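Local coordinates for protein beta-galactosidase (Streptococcus pneumoniae, PDB 4CUA) that hydrolyses terminal beta-galactosides as a pneumococcal surface enzyme, and through this carbohydrate-binding module probably recognises galactose-containing glycans, at residues Asp24-Asp29 and Arg48-Asn53; Val76-Val81 and Val176-Lys181; Ala91-Val96 and Lys164-Arg169. One frame throughout, in Å; residues are numbered along the deposited sequence.

Interaction 1 of 3, residues Asp24-Asp29 and Arg48-Asn53. With EDO (1,2-ethanediol), chain D; EDO (1,2-ethanediol), chain F.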
# COMPACT_ATOMS: atom_id res chain seq x y z
N ASP A 24 0.72 9.97 -2.53
CA ASP A 24 1.69 10.96 -2.13
C ASP A 24 2.58 10.34 -1.06
O ASP A 24 2.21 9.38 -0.36
CB ASP A 24 1.00 12.22 -1.58
CG ASP A 24 1.90 13.36 -1.42
OD1 ASP A 24 2.77 13.58 -2.27
OD2 ASP A 24 1.72 14.11 -0.38
N SER A 25 3.78 10.90 -0.91
CA SER A 25 4.73 10.48 0.06
C SER A 25 5.62 11.58 0.62
O SER A 25 5.92 12.54 -0.10
CB SER A 25 5.70 9.43 -0.53
OG SER A 25 5.00 8.38 -1.22
N ASN A 26 6.11 11.44 1.86
CA ASN A 26 7.22 12.20 2.27
C ASN A 26 8.42 11.77 1.40
O ASN A 26 8.74 10.60 1.37
CB ASN A 26 7.48 11.94 3.75
CG ASN A 26 8.67 12.65 4.28
OD1 ASN A 26 8.97 13.77 3.83
ND2 ASN A 26 9.41 12.03 5.15
N PRO A 27 9.09 12.68 0.68
CA PRO A 27 10.02 12.21 -0.34
C PRO A 27 11.15 11.33 0.14
O PRO A 27 11.60 10.48 -0.64
CB PRO A 27 10.52 13.50 -0.96
CG PRO A 27 9.32 14.37 -0.86
CD PRO A 27 8.76 14.10 0.50
N SER A 28 11.61 11.47 1.35
CA SER A 28 12.70 10.64 1.87
C SER A 28 12.19 9.27 2.36
O SER A 28 13.02 8.42 2.79
CB SER A 28 13.43 11.33 3.05
OG SER A 28 12.50 11.58 4.05
N ASP A 29 10.87 9.07 2.28
CA ASP A 29 10.20 7.83 2.66
C ASP A 29 9.42 7.28 1.46
O ASP A 29 8.18 7.18 1.51
CB ASP A 29 9.23 8.05 3.81
CG ASP A 29 9.88 8.45 5.10
OD1 ASP A 29 10.92 7.88 5.47
OD2 ASP A 29 9.24 9.27 5.83
N ARG A 48 10.58 2.89 5.69
CA ARG A 48 9.15 3.11 5.74
C ARG A 48 8.69 4.01 4.63
O ARG A 48 9.47 4.85 4.15
CB ARG A 48 8.75 3.66 7.09
CG ARG A 48 9.55 4.88 7.53
CD ARG A 48 9.08 5.36 8.86
NE ARG A 48 9.85 6.49 9.39
CZ ARG A 48 10.94 6.38 10.15
NH1 ARG A 48 11.48 5.22 10.44
NH2 ARG A 48 11.54 7.50 10.57
N TRP A 49 7.43 3.83 4.19
CA TRP A 49 6.70 4.89 3.54
C TRP A 49 6.02 5.70 4.61
O TRP A 49 5.53 5.16 5.61
CB TRP A 49 5.62 4.32 2.63
CG TRP A 49 4.64 5.37 2.18
CD1 TRP A 49 4.77 6.15 1.11
CD2 TRP A 49 3.41 5.74 2.84
NE1 TRP A 49 3.69 7.00 1.02
CE2 TRP A 49 2.86 6.79 2.08
CE3 TRP A 49 2.76 5.31 3.97
CZ2 TRP A 49 1.64 7.39 2.41
CZ3 TRP A 49 1.53 5.90 4.30
CH2 TRP A 49 1.01 6.93 3.52
N THR A 50 6.01 7.02 4.44
CA THR A 50 5.12 7.87 5.24
C THR A 50 4.65 8.98 4.34
O THR A 50 5.22 9.23 3.30
CB THR A 50 5.81 8.50 6.46
OG1 THR A 50 6.53 9.66 6.06
CG2 THR A 50 6.74 7.58 7.22
N ASN A 51 3.61 9.66 4.83
CA ASN A 51 3.19 10.96 4.25
C ASN A 51 3.41 12.03 5.34
O ASN A 51 2.63 13.00 5.39
CB ASN A 51 1.82 10.94 3.68
CG ASN A 51 0.74 10.65 4.68
OD1 ASN A 51 1.03 10.18 5.78
ND2 ASN A 51 -0.53 10.86 4.28
N TRP A 52 4.45 11.89 6.12
CA TRP A 52 4.79 12.84 7.19
C TRP A 52 4.93 14.24 6.60
O TRP A 52 5.64 14.46 5.67
CB TRP A 52 6.05 12.39 7.90
CG TRP A 52 6.51 13.34 8.96
CD1 TRP A 52 6.05 13.40 10.25
CD2 TRP A 52 7.54 14.31 8.84
NE1 TRP A 52 6.72 14.41 10.92
CE2 TRP A 52 7.65 14.94 10.10
CE3 TRP A 52 8.36 14.73 7.81
CZ2 TRP A 52 8.55 16.02 10.33
CZ3 TRP A 52 9.27 15.80 8.05
CH2 TRP A 52 9.34 16.41 9.30
N ASN A 53 4.25 15.18 7.23
CA ASN A 53 4.28 16.60 6.90
C ASN A 53 3.85 16.90 5.47
O ASN A 53 4.26 17.92 4.91
CB ASN A 53 5.64 17.16 7.22
CG ASN A 53 5.62 18.68 7.31
OD1 ASN A 53 4.64 19.24 7.79
ND2 ASN A 53 6.67 19.33 6.80
C1 EDO D . 8.74 10.00 10.40
O1 EDO D . 9.88 9.84 11.23
C2 EDO D . 9.08 10.31 8.96
O2 EDO D . 9.78 9.15 8.41
C1 EDO F . 14.41 5.48 4.05
O1 EDO F . 13.83 5.82 2.82
C2 EDO F . 13.58 6.05 5.19
O2 EDO F . 12.30 5.38 5.30
O HOH W 1 7.27 15.95 4.00

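Interaction 2 of 3, residues Val76-Val81 and Val176-Lys181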
# COMPACT_ATOMS: atom_id res chain seq x y z
N VAL A 76 -6.71 -12.04 -5.09
CA VAL A 76 -6.30 -11.50 -3.82
C VAL A 76 -7.38 -11.56 -2.78
O VAL A 76 -8.51 -11.06 -2.96
CB VAL A 76 -5.85 -10.00 -3.96
CG1 VAL A 76 -5.40 -9.46 -2.61
CG2 VAL A 76 -4.81 -9.86 -5.05
N ASP A 77 -7.06 -12.07 -1.61
CA ASP A 77 -7.97 -12.14 -0.51
C ASP A 77 -7.43 -11.71 0.87
O ASP A 77 -8.01 -11.91 1.90
CB ASP A 77 -8.65 -13.55 -0.44
CG ASP A 77 -7.75 -14.62 0.13
OD1 ASP A 77 -6.55 -14.35 0.40
OD2 ASP A 77 -8.23 -15.78 0.30
N ASN A 78 -6.27 -11.02 0.85
CA ASN A 78 -5.55 -10.70 2.04
C ASN A 78 -4.62 -9.51 1.76
O ASN A 78 -4.26 -9.25 0.65
CB ASN A 78 -4.69 -11.92 2.52
CG ASN A 78 -3.63 -12.29 1.56
OD1 ASN A 78 -2.47 -11.82 1.67
ND2 ASN A 78 -3.95 -13.09 0.57
N LEU A 79 -4.27 -8.89 2.88
CA LEU A 79 -3.26 -7.84 2.95
C LEU A 79 -2.75 -7.78 4.32
O LEU A 79 -3.48 -7.85 5.27
CB LEU A 79 -3.94 -6.51 2.63
CG LEU A 79 -3.07 -5.24 2.75
CD1 LEU A 79 -1.90 -5.21 1.78
CD2 LEU A 79 -3.93 -3.96 2.69
N SER A 80 -1.43 -7.64 4.47
CA SER A 80 -0.84 -7.41 5.78
C SER A 80 -0.03 -6.12 5.72
O SER A 80 0.65 -5.86 4.76
CB SER A 80 0.10 -8.55 6.18
OG SER A 80 -0.55 -9.80 6.17
N VAL A 81 -0.14 -5.33 6.80
CA VAL A 81 0.51 -4.01 6.86
C VAL A 81 1.18 -3.83 8.18
O VAL A 81 0.56 -3.86 9.24
CB VAL A 81 -0.50 -2.88 6.69
CG1 VAL A 81 0.19 -1.51 6.65
CG2 VAL A 81 -1.35 -3.07 5.47
N VAL A 176 4.34 -3.93 3.51
CA VAL A 176 3.10 -4.64 3.29
C VAL A 176 3.44 -6.00 2.73
O VAL A 176 4.53 -6.17 2.17
CB VAL A 176 2.16 -3.93 2.32
CG1 VAL A 176 1.90 -2.49 2.81
CG2 VAL A 176 2.69 -3.93 0.89
N GLN A 177 2.55 -6.97 2.93
CA GLN A 177 2.70 -8.28 2.30
C GLN A 177 1.32 -8.78 1.82
O GLN A 177 0.33 -8.67 2.54
CB GLN A 177 3.31 -9.29 3.28
CG GLN A 177 4.68 -8.83 3.73
CD GLN A 177 5.36 -9.85 4.68
OE1 GLN A 177 4.71 -10.51 5.48
NE2 GLN A 177 6.63 -9.93 4.57
N ILE A 178 1.32 -9.30 0.60
CA ILE A 178 0.12 -9.88 0.01
C ILE A 178 0.52 -11.28 -0.49
O ILE A 178 1.57 -11.42 -1.12
CB ILE A 178 -0.39 -9.04 -1.17
CG1 ILE A 178 -0.72 -7.63 -0.69
CG2 ILE A 178 -1.71 -9.61 -1.72
CD1 ILE A 178 -1.00 -6.70 -1.86
N PHE A 179 -0.34 -12.28 -0.18
CA PHE A 179 -0.04 -13.68 -0.57
C PHE A 179 -1.06 -14.27 -1.53
O PHE A 179 -2.26 -14.02 -1.43
CB PHE A 179 0.08 -14.54 0.67
CG PHE A 179 1.10 -14.04 1.64
CD1 PHE A 179 2.42 -14.36 1.48
CD2 PHE A 179 0.75 -13.17 2.67
CE1 PHE A 179 3.37 -13.88 2.36
CE2 PHE A 179 1.71 -12.69 3.56
CZ PHE A 179 3.02 -13.05 3.38
N ALA A 180 -0.54 -15.07 -2.43
CA ALA A 180 -1.38 -15.94 -3.27
C ALA A 180 -1.95 -17.06 -2.43
O ALA A 180 -1.39 -17.43 -1.40
CB ALA A 180 -0.51 -16.56 -4.35
N LYS A 181 -3.04 -17.64 -2.93
CA LYS A 181 -3.66 -18.82 -2.33
C LYS A 181 -3.17 -20.06 -3.02
O LYS A 181 -1.98 -20.28 -3.14
CB LYS A 181 -5.19 -18.76 -2.44
O HOH W 2 -4.81 -14.14 -2.47
O HOH W 3 -1.55 -10.79 4.00
O HOH W 4 2.56 -10.76 7.07

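Interaction 3 of 3, residues Ala91-Val96 and Lys164-Arg169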
# COMPACT_ATOMS: atom_id res chain seq x y z
N ALA A 91 -0.06 4.62 12.95
CA ALA A 91 -1.20 3.99 12.27
C ALA A 91 -2.27 5.05 11.97
O ALA A 91 -2.38 6.06 12.69
CB ALA A 91 -1.74 2.91 13.18
N PRO A 92 -3.07 4.84 10.94
CA PRO A 92 -4.10 5.84 10.59
C PRO A 92 -5.31 5.72 11.51
O PRO A 92 -5.53 4.68 12.13
CB PRO A 92 -4.48 5.46 9.18
CG PRO A 92 -4.17 3.95 9.08
CD PRO A 92 -3.02 3.73 10.00
N LYS A 93 -6.10 6.78 11.59
CA LYS A 93 -7.33 6.68 12.36
C LYS A 93 -8.46 6.02 11.59
O LYS A 93 -9.40 5.55 12.21
CB LYS A 93 -7.78 8.09 12.83
CG LYS A 93 -8.21 9.05 11.75
CD LYS A 93 -8.75 10.36 12.35
CE LYS A 93 -9.13 11.36 11.29
NZ LYS A 93 -9.78 12.56 11.98
N SER A 94 -8.44 6.00 10.27
CA SER A 94 -9.44 5.36 9.49
C SER A 94 -8.82 4.90 8.18
O SER A 94 -7.77 5.43 7.79
CB SER A 94 -10.63 6.33 9.25
OG SER A 94 -10.29 7.38 8.36
N TYR A 95 -9.42 3.93 7.53
CA TYR A 95 -8.93 3.40 6.26
C TYR A 95 -10.00 2.67 5.49
O TYR A 95 -11.05 2.28 6.03
CB TYR A 95 -7.74 2.42 6.50
CG TYR A 95 -8.21 1.20 7.30
CD1 TYR A 95 -8.24 1.21 8.66
CD2 TYR A 95 -8.62 0.07 6.65
CE1 TYR A 95 -8.72 0.11 9.40
CE2 TYR A 95 -9.11 -1.02 7.38
CZ TYR A 95 -9.12 -0.98 8.73
OH TYR A 95 -9.64 -2.09 9.44
N VAL A 96 -9.76 2.49 4.23
CA VAL A 96 -10.57 1.68 3.36
C VAL A 96 -9.61 0.88 2.50
O VAL A 96 -8.65 1.42 1.94
CB VAL A 96 -11.42 2.51 2.40
CG1 VAL A 96 -12.19 1.63 1.44
CG2 VAL A 96 -12.36 3.37 3.23
N LYS A 164 -4.62 10.04 8.39
CA LYS A 164 -3.77 10.07 9.55
C LYS A 164 -4.48 10.35 10.84
O LYS A 164 -5.54 10.97 10.83
CB LYS A 164 -2.67 11.12 9.39
CG LYS A 164 -3.17 12.54 9.54
CD LYS A 164 -2.02 13.53 9.60
CE LYS A 164 -2.52 14.93 10.03
NZ LYS A 164 -3.10 14.93 11.41
N ALA A 165 -3.87 9.93 11.92
CA ALA A 165 -4.39 10.22 13.26
C ALA A 165 -4.25 11.73 13.49
O ALA A 165 -3.28 12.36 13.08
CB ALA A 165 -3.62 9.44 14.28
N ASP A 166 -5.19 12.28 14.25
CA ASP A 166 -5.16 13.72 14.51
C ASP A 166 -3.97 14.20 15.30
O ASP A 166 -3.44 15.33 15.06
CB ASP A 166 -6.44 14.12 15.25
CG ASP A 166 -7.67 13.98 14.42
OD1 ASP A 166 -7.66 13.74 13.19
OD2 ASP A 166 -8.77 14.17 15.05
N ASN A 167 -3.42 13.35 16.16
CA ASN A 167 -2.23 13.68 16.89
C ASN A 167 -0.89 13.35 16.20
O ASN A 167 0.17 13.43 16.81
CB ASN A 167 -2.28 13.10 18.32
CG ASN A 167 -2.11 11.59 18.37
OD1 ASN A 167 -2.12 10.89 17.36
ND2 ASN A 167 -1.92 11.09 19.57
N LYS A 168 -0.95 13.03 14.91
CA LYS A 168 0.25 12.73 14.15
C LYS A 168 0.34 13.67 12.96
O LYS A 168 -0.66 14.25 12.54
CB LYS A 168 0.17 11.28 13.67
CG LYS A 168 0.15 10.22 14.73
CD LYS A 168 1.38 10.19 15.61
CE LYS A 168 1.38 9.00 16.57
NZ LYS A 168 2.61 8.94 17.34
N ARG A 169 1.52 13.71 12.35
CA ARG A 169 1.76 14.50 11.16
C ARG A 169 1.75 13.58 9.87
O ARG A 169 1.97 14.05 8.76
CB ARG A 169 3.06 15.27 11.31
CG ARG A 169 3.03 16.36 12.42
CD ARG A 169 4.37 16.99 12.64
NE ARG A 169 4.69 17.94 11.55
CZ ARG A 169 5.87 18.52 11.39
NH1 ARG A 169 6.85 18.34 12.25
NH2 ARG A 169 6.03 19.37 10.37
O HOH W 5 -1.32 8.63 11.78

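Interaction 1 of 3, residues Asp24-Asp29 and Arg48-Asn53
Thr50 and Asp29 meet through a short hydrogen bond, Thr50 OG1 to Asp29 OD2 at 2.7 Å, where the loop of a galactose-binding-like beta-sandwich folds over the short strand 49-50. The hydroxyl arrives on the anti side of the carboxylate oxygen, 27° out of its plane. Asn26 ND2 comes to the same oxygen from the opposite face, the amide steeply and the hydroxyl at a shallow tilt. That second bond spans a type I turn from Asn26 to Asp29, which places both side chains against the strand. Thr50 OG1 also accepts from Trp52 N, forming an ST turn that fixes the hydroxyl's position. Alongside, the backbones join through Asn26 N and Thr50 O at 2.8 Å, while a water bridges Asn26 OD1 and Trp52 O.

At the other side of the strand, a chi1 of 167° carries the indole of Trp49 past the carbonyl carbon, opposite the backbone N, and brings NE1 to the loop. Asp24 O accepts in the ring plane at 3.1 Å from Trp49 NE1; Ser25 OG accepts more weakly and also pairs with Ser113 O. Ala59 and Val61 of strand 58-67 touch the Trp49 side chain.

Arg48 belongs to the outer shell. Its NE lies 4.3 Å from Asp29 OD1, which sits well out of the guanidinium plane, so only charge attraction is implied. An ethanediol, probably from the crystallisation liquor, mediates instead: its O2 donates to Asp29 OD2 at 2.6 Å and accepts from Arg48 NE at 2.8 Å.

Interaction 2 of 3, residues Val76-Val81 and Val176-Lys181
An antiparallel strand pairing in the beta-sandwich joins strand 70-83 to the end of strand 172-177 and the C-terminal tail. Ser80 and Gln177 form the hydrogen-bonded pair: Ser80 N reaches Gln177 O at 2.8 Å, and Gln177 N returns to Ser80 O at 2.9 Å. Val81 and Val176 make the adjoining non-hydrogen-bonded pair.

Past Gln177 the side chain of Asn78 replaces the backbone as partner. Its amide accepts from Phe179 N through OD1 (2.9 Å) and donates from ND2 to Phe179 O (2.8 Å, 169° at the hydrogen), both bonds in the acceptor carbonyl planes and on lone pairs. A chi1 of 64° swings CG between the backbone N and the carbonyl carbon, toward the tail. Asp77 OD1 takes another ND2 hydrogen, which should hold the amide's rotation. A water links Asn78 OD1 and Gln177 O; the bonds of Ser80 OG to this water and to His147 hold for one of two conformers.

Among the apolar side chains, Ile178 CG2 meets Val76 CG1 at 3.8 Å, the two crossing near a right angle, and Ile178 CG1 lies 3.7 Å from Leu79 CD1. Phe65 and Ile158 extend this apolar layer, the buried core between the sheets expected of a jelly-roll beta-sandwich.

Interaction 3 of 3, residues Ala91-Val96 and Lys164-Arg169
Lys93 runs past Lys164 O to Asp166, the second residue of the turn 165-168, and crosses it at a slant, bringing ammonium and carboxylate together in a salt bridge. NZ of Lys93 stands 2.7 Å from Asp166 OD1, on the syn side and 23° out of the carboxylate plane; OD2 of Asp166 is farther from that NZ, at 3.6 Å, so one oxygen carries the bond. A chi1 of 66° starts the lysine chain, extended beyond CG, over Lys164 O, with Lys93 CG 3.4 Å from that oxygen.

Further back along the segment, Ala91 O lies 3.9 Å from Ala165 CB, and a water joins Ala91 O to Ala165 N. Lys164 points its CB away from the 91-96 segment and turns NZ back across its own loop. It donates to Lys168 O at 2.8 Å, nearly head-on to the carbonyl, and to Ala165 O from above the carbonyl plane. Lys168 N reaches Ala165 O from the opposite face, closing the turn.

Next to the contact, Lys93 and Ser94 are backbone-bonded to Val163 of strand 157-163. The whole is a surface type I beta turn, strapped by a salt bridge to the segment leading into strand 94-100 of a beta-sandwich.

In the fold
From the N terminus, interaction 1 comes first, closing a loop whose 18 residues between the segments hold no helix or strand, within the connection from strand 19-22 to strand 49-50. Interaction 2 opens only afterwards, at 76-81, and closes at the C-terminal tail after 94 intervening residues; interaction 3 opens and closes within that span, joining the segment leading into strand 94-100 to the loop after strand 157-163. All three reach one antiparallel sheet system. Strand 172-177 pairs with both 49-50 and 70-83, linking interactions 1 and 2, whose centres lie 22 Å apart on opposite sides of the chain's centre. Interactions 1 and 3 touch directly: Arg169 packs on Trp52 and probably hydrogen-bonds to Asn53.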